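Local coordinates for periplasmic binding protein (Thermotoga lettingae TMO, PDB 4RY8), which binds 5-methylthioribose in the cleft between its two lobes, consistent with a role as the solute receptor of a sugar transporter, at residues Q116-I121 with L150-K155; Y123-Q128 with L202-E207. All coordinates share one frame; numbering follows the deposited sequence.

Interaction 1: residues Q116-I121 with L150-K155; sequences QDDLLI and LDKRDK. With SR1 (5-S-methyl-5-thio-alpha-D-ribofuranose), chain G.
Arg153 reaches from helix 148-163 to the start of helix 118-132, and Asp118 receives it there with a single oxygen. Asp118 OD1 accepts from Arg153 NE at 2.9 Å and from Arg153 NH2 at a very short modelled separation whose exact value is doubtful, so this is a salt bridge gripped by two N-H groups. The two planes are not coplanar but turned 56° apart: the oxygen lies close to the guanidinium plane, whereas NE comes to OD1 from well above the carboxylate plane. The arginine chain, extended from CG to NE (chi2 164°), carries the guanidinium past Asp118 to the sugar, where NH2 donates to SR1 O2 at 3.1 Å and NH1 to SR1 O3 at 2.9 Å. Both helices belong to the second lobe of a type I periplasmic binding protein and begin at the ligand cleft; Gln116 sits where the chain crosses from the first lobe. Its NE2, at the edge of the guanidinium, donates to SR1 O2 at 3.0 Å, while Thr253 holds its OE1. Ile121 CD1 approaches Arg153 NH2 obliquely at 3.8 Å. One residue earlier on the same helix, the extended chain of Lys152 passes obliquely across Asp118, their CB atoms 3.7 Å apart. Its NZ forms a salt bridge with Glu115 and donates to a water that in turn donates to Asp118 OD2, bridging two charged ends that do not themselves pair. Leu119 lies across Lys152 at about a right angle, with CD2 3.5 Å from Lys152 O.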
loop_
_atom_site.group_PDB
_atom_site.type_symbol
_atom_site.label_atom_id
_atom_site.label_comp_id
_atom_site.label_asym_id
_atom_site.label_seq_id
_atom_site.Cartn_x
_atom_site.Cartn_y
_atom_site.Cartn_z
ATOM N N GLN C 116 -12.182 1.714 3.263
ATOM C CA GLN C 116 -11.043 2.151 4.062
ATOM C C GLN C 116 -9.696 1.873 3.426
ATOM O O GLN C 116 -8.679 1.745 4.142
ATOM C CB GLN C 116 -11.103 1.473 5.390
ATOM C CG GLN C 116 -12.377 1.765 6.123
ATOM C CD GLN C 116 -12.552 0.897 7.322
ATOM O OE1 GLN C 116 -12.285 1.306 8.441
ATOM N NE2 GLN C 116 -12.999 -0.307 7.105
ATOM N N ASP C 117 -9.690 1.839 2.088
ATOM C CA ASP C 117 -8.515 1.490 1.292
ATOM C C ASP C 117 -8.091 0.135 1.795
ATOM O O ASP C 117 -7.027 -0.031 2.372
ATOM C CB ASP C 117 -7.380 2.528 1.344
ATOM C CG ASP C 117 -6.386 2.352 0.230
ATOM O OD1 ASP C 117 -6.336 1.259 -0.398
ATOM O OD2 ASP C 117 -5.664 3.302 -0.083
ATOM N N ASP C 118 -8.927 -0.865 1.558
ATOM C CA ASP C 118 -8.634 -2.205 2.123
ATOM C C ASP C 118 -7.399 -2.956 1.578
ATOM O O ASP C 118 -6.797 -3.803 2.286
ATOM C CB ASP C 118 -9.862 -3.079 2.087
ATOM C CG ASP C 118 -10.908 -2.612 3.057
ATOM O OD1 ASP C 118 -10.621 -2.521 4.291
ATOM O OD2 ASP C 118 -11.980 -2.247 2.565
ATOM N N LEU C 119 -7.053 -2.660 0.334
ATOM C CA LEU C 119 -5.830 -3.170 -0.235
ATOM C C LEU C 119 -4.641 -2.575 0.533
ATOM O O LEU C 119 -3.731 -3.271 0.926
ATOM C CB LEU C 119 -5.776 -2.838 -1.701
ATOM C CG LEU C 119 -6.791 -3.593 -2.559
ATOM C CD1 LEU C 119 -6.727 -3.169 -4.004
ATOM C CD2 LEU C 119 -6.580 -5.084 -2.402
ATOM N N LEU C 120 -4.634 -1.283 0.791
ATOM C CA LEU C 120 -3.557 -0.768 1.613
ATOM C C LEU C 120 -3.517 -1.354 3.037
ATOM O O LEU C 120 -2.436 -1.676 3.530
ATOM C CB LEU C 120 -3.610 0.769 1.687
ATOM C CG LEU C 120 -2.460 1.426 2.446
ATOM C CD1 LEU C 120 -1.088 1.194 1.856
ATOM C CD2 LEU C 120 -2.696 2.933 2.496
ATOM N N ILE C 121 -4.683 -1.491 3.681
ATOM C CA ILE C 121 -4.798 -2.049 5.022
ATOM C C ILE C 121 -4.175 -3.439 5.034
ATOM O O ILE C 121 -3.406 -3.753 5.901
ATOM C CB ILE C 121 -6.269 -2.197 5.531
ATOM C CG1 ILE C 121 -6.973 -0.866 5.811
ATOM C CG2 ILE C 121 -6.294 -3.034 6.814
ATOM C CD1 ILE C 121 -8.438 -1.053 6.210
ATOM N N LEU C 150 -12.795 -8.054 3.673
ATOM C CA LEU C 150 -11.972 -9.196 4.066
ATOM C C LEU C 150 -11.260 -9.789 2.885
ATOM O O LEU C 150 -10.101 -10.202 3.049
ATOM C CB LEU C 150 -12.770 -10.278 4.763
ATOM C CG LEU C 150 -13.503 -9.733 5.985
ATOM C CD1 LEU C 150 -14.158 -10.850 6.764
ATOM C CD2 LEU C 150 -12.517 -8.978 6.870
ATOM N N ASP C 151 -11.969 -9.863 1.738
ATOM C CA ASP C 151 -11.433 -10.415 0.495
ATOM C C ASP C 151 -10.319 -9.536 -0.103
ATOM O O ASP C 151 -9.322 -10.031 -0.567
ATOM C CB ASP C 151 -12.503 -10.524 -0.602
ATOM C CG ASP C 151 -13.527 -11.645 -0.388
ATOM O OD1 ASP C 151 -13.327 -12.593 0.351
ATOM O OD2 ASP C 151 -14.590 -11.529 -0.992
ATOM N N LYS C 152 -10.522 -8.221 -0.118
ATOM C CA LYS C 152 -9.463 -7.272 -0.454
ATOM C C LYS C 152 -8.222 -7.476 0.464
ATOM O O LYS C 152 -7.078 -7.626 -0.009
ATOM C CB LYS C 152 -9.979 -5.860 -0.304
ATOM C CG LYS C 152 -10.994 -5.457 -1.327
ATOM C CD LYS C 152 -11.702 -4.154 -0.947
ATOM C CE LYS C 152 -12.966 -3.968 -1.806
ATOM N NZ LYS C 152 -13.739 -2.709 -1.505
ATOM N N ARG C 153 -8.428 -7.480 1.766
ATOM C CA ARG C 153 -7.291 -7.715 2.666
ATOM C C ARG C 153 -6.671 -9.071 2.393
ATOM O O ARG C 153 -5.449 -9.202 2.418
ATOM C CB ARG C 153 -7.717 -7.656 4.084
ATOM C CG ARG C 153 -8.136 -6.243 4.424
ATOM C CD ARG C 153 -8.947 -6.133 5.701
ATOM N NE ARG C 153 -9.713 -4.874 5.727
ATOM C CZ ARG C 153 -10.689 -4.581 6.586
ATOM N NH1 ARG C 153 -11.017 -5.439 7.542
ATOM N NH2 ARG C 153 -11.361 -3.416 6.480
ATOM N N ASP C 154 -7.499 -10.079 2.109
ATOM C CA ASP C 154 -6.925 -11.421 1.876
ATOM C C ASP C 154 -5.863 -11.443 0.744
ATOM O O ASP C 154 -4.784 -12.052 0.884
ATOM C CB ASP C 154 -8.030 -12.420 1.624
ATOM C CG ASP C 154 -7.503 -13.796 1.333
ATOM O OD1 ASP C 154 -7.024 -14.512 2.229
ATOM O OD2 ASP C 154 -7.505 -14.091 0.163
ATOM N N LYS C 155 -6.145 -10.744 -0.361
ATOM C CA LYS C 155 -5.246 -10.699 -1.516
ATOM C C LYS C 155 -3.870 -10.217 -1.160
ATOM O O LYS C 155 -2.850 -10.656 -1.698
ATOM C CB LYS C 155 -5.844 -9.834 -2.618
ATOM C CG LYS C 155 -7.080 -10.396 -3.311
ATOM C CD LYS C 155 -6.745 -11.644 -4.104
ATOM C CE LYS C 155 -7.813 -11.969 -5.131
ATOM N NZ LYS C 155 -7.491 -13.212 -5.888
HETATM C CS SR1 G . -17.401 -8.774 8.587
HETATM S S SR1 G . -16.584 -7.545 7.596
HETATM C C5 SR1 G . -15.744 -6.762 8.994
HETATM C C4 SR1 G . -14.889 -5.582 8.537
HETATM O O4 SR1 G . -15.750 -4.704 7.888
HETATM C C1 SR1 G . -15.473 -3.334 8.242
HETATM O O1 SR1 G . -15.060 -2.686 7.087
HETATM C C2 SR1 G . -14.376 -3.294 9.293
HETATM O O2 SR1 G . -13.102 -2.708 8.910
HETATM C C3 SR1 G . -14.235 -4.762 9.643
HETATM O O3 SR1 G . -12.865 -5.114 9.788
HETATM O O HOH W 1 -14.063 -2.796 1.196
#

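Interaction 2: residues Y123-Q128 with L202-E207; sequences YLISKQ and LAMWDE. With SR1 (5-S-methyl-5-thio-alpha-D-ribofuranose), chain G.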
loop_
_atom_site.group_PDB
_atom_site.type_symbol
_atom_site.label_atom_id
_atom_site.label_comp_id
_atom_site.label_asym_id
_atom_site.label_seq_id
_atom_site.Cartn_x
_atom_site.Cartn_y
_atom_site.Cartn_z
ATOM N N TYR C 123 -2.021 -4.866 3.045
ATOM C CA TYR C 123 -0.620 -4.739 2.800
ATOM C C TYR C 123 0.076 -4.185 4.051
ATOM O O TYR C 123 1.063 -4.722 4.513
ATOM C CB TYR C 123 -0.337 -3.773 1.642
ATOM C CG TYR C 123 1.144 -3.675 1.458
ATOM C CD1 TYR C 123 1.855 -4.801 1.080
ATOM C CD2 TYR C 123 1.877 -2.519 1.818
ATOM C CE1 TYR C 123 3.220 -4.777 0.975
ATOM C CE2 TYR C 123 3.265 -2.491 1.696
ATOM C CZ TYR C 123 3.927 -3.644 1.265
ATOM O OH TYR C 123 5.305 -3.722 1.135
ATOM N N LEU C 124 -0.469 -3.143 4.635
ATOM C CA LEU C 124 0.259 -2.548 5.768
ATOM C C LEU C 124 0.355 -3.503 6.938
ATOM O O LEU C 124 1.428 -3.655 7.538
ATOM C CB LEU C 124 -0.368 -1.245 6.223
ATOM C CG LEU C 124 -0.280 -0.007 5.337
ATOM C CD1 LEU C 124 -1.087 1.102 6.001
ATOM C CD2 LEU C 124 1.148 0.444 5.052
ATOM N N ILE C 125 -0.744 -4.170 7.277
ATOM C CA ILE C 125 -0.696 -5.020 8.473
ATOM C C ILE C 125 0.100 -6.267 8.176
ATOM O O ILE C 125 0.853 -6.718 9.048
ATOM C CB ILE C 125 -2.088 -5.323 9.107
ATOM C CG1 ILE C 125 -1.914 -5.947 10.483
ATOM C CG2 ILE C 125 -2.899 -6.284 8.171
ATOM C CD1 ILE C 125 -1.380 -5.061 11.601
ATOM N N SER C 126 -0.095 -6.879 6.990
ATOM C CA SER C 126 0.657 -8.098 6.668
ATOM C C SER C 126 2.194 -7.874 6.599
ATOM O O SER C 126 2.955 -8.691 7.133
ATOM C CB SER C 126 0.105 -8.842 5.373
ATOM O OG SER C 126 -1.299 -8.922 5.385
ATOM N N LYS C 127 2.636 -6.787 5.964
ATOM C CA LYS C 127 4.053 -6.372 5.952
ATOM C C LYS C 127 4.595 -6.085 7.356
ATOM O O LYS C 127 5.742 -6.403 7.620
ATOM C CB LYS C 127 4.291 -5.104 5.131
ATOM C CG LYS C 127 5.618 -4.425 5.519
ATOM C CD LYS C 127 5.930 -3.186 4.737
ATOM C CE LYS C 127 5.328 -1.955 5.333
ATOM N NZ LYS C 127 5.371 -0.827 4.369
ATOM N N GLN C 128 3.770 -5.518 8.238
ATOM C CA GLN C 128 4.226 -5.187 9.612
ATOM C C GLN C 128 4.579 -6.502 10.336
ATOM O O GLN C 128 5.596 -6.615 10.985
ATOM C CB GLN C 128 3.124 -4.467 10.355
ATOM C CG GLN C 128 3.491 -3.997 11.742
ATOM C CD GLN C 128 4.343 -2.787 11.669
ATOM O OE1 GLN C 128 4.752 -2.383 10.576
ATOM N NE2 GLN C 128 4.596 -2.173 12.814
ATOM N N LEU C 202 -2.615 -13.121 12.572
ATOM C CA LEU C 202 -3.023 -12.057 11.697
ATOM C C LEU C 202 -4.535 -12.180 11.527
ATOM O O LEU C 202 -5.068 -13.129 10.935
ATOM C CB LEU C 202 -2.288 -12.161 10.371
ATOM C CG LEU C 202 -2.679 -11.163 9.306
ATOM C CD1 LEU C 202 -2.237 -9.765 9.728
ATOM C CD2 LEU C 202 -2.059 -11.577 7.963
ATOM N N ALA C 203 -5.231 -11.204 12.041
ATOM C CA ALA C 203 -6.688 -11.212 12.164
ATOM C C ALA C 203 -7.234 -9.992 11.480
ATOM O O ALA C 203 -6.964 -8.850 11.875
ATOM C CB ALA C 203 -7.098 -11.214 13.616
ATOM N N MET C 204 -8.047 -10.222 10.470
ATOM C CA MET C 204 -8.449 -9.159 9.536
ATOM C C MET C 204 -9.742 -8.371 9.945
ATOM O O MET C 204 -10.265 -7.621 9.167
ATOM C CB MET C 204 -8.532 -9.784 8.127
ATOM C CG MET C 204 -7.165 -10.157 7.473
ATOM S SD MET C 204 -5.921 -8.781 7.561
ATOM C CE MET C 204 -4.756 -9.345 6.332
ATOM N N TRP C 205 -10.241 -8.563 11.160
ATOM C CA TRP C 205 -11.322 -7.712 11.750
ATOM C C TRP C 205 -11.067 -7.638 13.258
ATOM O O TRP C 205 -10.657 -8.649 13.805
ATOM C CB TRP C 205 -12.688 -8.374 11.401
ATOM C CG TRP C 205 -13.918 -7.800 12.043
ATOM C CD1 TRP C 205 -14.120 -6.517 12.479
ATOM C CD2 TRP C 205 -15.124 -8.484 12.268
ATOM N NE1 TRP C 205 -15.377 -6.377 12.983
ATOM C CE2 TRP C 205 -16.023 -7.579 12.867
ATOM C CE3 TRP C 205 -15.538 -9.796 12.037
ATOM C CZ2 TRP C 205 -17.311 -7.950 13.242
ATOM C CZ3 TRP C 205 -16.796 -10.160 12.409
ATOM C CH2 TRP C 205 -17.680 -9.259 12.981
ATOM N N ASP C 206 -11.246 -6.486 13.961
ATOM C CA ASP C 206 -10.937 -6.476 15.372
ATOM C C ASP C 206 -11.731 -7.473 16.226
ATOM O O ASP C 206 -11.245 -7.894 17.266
ATOM C CB ASP C 206 -10.921 -5.037 16.039
ATOM C CG ASP C 206 -12.274 -4.312 15.985
ATOM O OD1 ASP C 206 -13.248 -4.804 15.386
ATOM O OD2 ASP C 206 -12.381 -3.196 16.592
ATOM N N GLU C 207 -12.923 -7.885 15.803
ATOM C CA GLU C 207 -13.681 -8.921 16.528
ATOM C C GLU C 207 -13.002 -10.310 16.481
ATOM O O GLU C 207 -13.022 -11.062 17.475
ATOM C CB GLU C 207 -15.125 -8.990 16.022
ATOM C CG GLU C 207 -15.940 -7.751 16.345
ATOM C CD GLU C 207 -16.069 -7.496 17.834
ATOM O OE1 GLU C 207 -16.452 -8.412 18.602
ATOM O OE2 GLU C 207 -15.806 -6.357 18.253
HETATM C CS SR1 G . -17.401 -8.774 8.587
HETATM S S SR1 G . -16.584 -7.545 7.596
HETATM C C5 SR1 G . -15.744 -6.762 8.994
HETATM C C4 SR1 G . -14.889 -5.582 8.537
HETATM O O4 SR1 G . -15.750 -4.704 7.888
HETATM C C1 SR1 G . -15.473 -3.334 8.242
HETATM O O1 SR1 G . -15.060 -2.686 7.087
HETATM C C2 SR1 G . -14.376 -3.294 9.293
HETATM O O2 SR1 G . -13.102 -2.708 8.910
HETATM C C3 SR1 G . -14.235 -4.762 9.643
HETATM O O3 SR1 G . -12.865 -5.114 9.788
#
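At the cleft end of the second lobe's sheet, where strand 200-203 turns into helix 206-219, Leu202 and Met204 pack against Ile125 and Ser126 of helix 118-132. The side chains of Ile125 and Leu202 lie antiparallel, each passing the other, with Ile125 CG2 3.9 Å from Leu202 CD1. Met204 takes a bend at chi2 (-49°) that brings its thioether back to the helix: SD lies 4.0 Å from Ile125 CG2, and CE reaches to 3.6 Å from Ser126 OG. Leu202 CD2 meets the same hydroxyl at 3.8 Å. Ser126 OG thus offers only van der Waals contact to these two side chains, its hydrogen bond being made to Gly122 O within its own helix. Tyr228 and Trp157 help to enclose the cluster from the neighbouring strand and helix.

Beyond Met204 the chain swings to the ligand. Trp205, with CG anti to the backbone N (chi1 172°), lays one indole face against the sugar, SR1 C5 sitting 3.6 Å above the plane and offset toward the rim; Glu207 CB backs the opposite face, 3.5 Å from the plane and over its centre. At the five-membered end, Trp205 CD1 comes within 3.3 Å of SR1 O3. With an alanine in place of Trp205, the C5 methylene is likely to lose its aromatic wall and a gap to open between ligand and Glu207. An aromatic ring laid against a sugar, here from the loop after a strand of the second lobe, is an arrangement typical of periplasmic sugar-binding proteins.

In the fold
Helix 118-132 serves both contacts: its first turn faces the cleft in interaction 1, and its next turns cover strand 200-203 in interaction 2, the two centres lying about 9 Å apart. They meet directly where Arg153 NH1 makes a probable hydrogen bond of 2.8 Å to Met204 O, and Leu150 CD2 packs 3.5 Å from the same carbonyl oxygen. The pocket is thereby shared, with polar groups from 116-121 and 150-155 on the sugar hydroxyls and an aromatic face from 202-207; His79, Asp103 and Asp231 add further hydrogen bonds. The helix also meets the second subunit, Asp117 pairing with Lys127 and Tyr123 of that other copy.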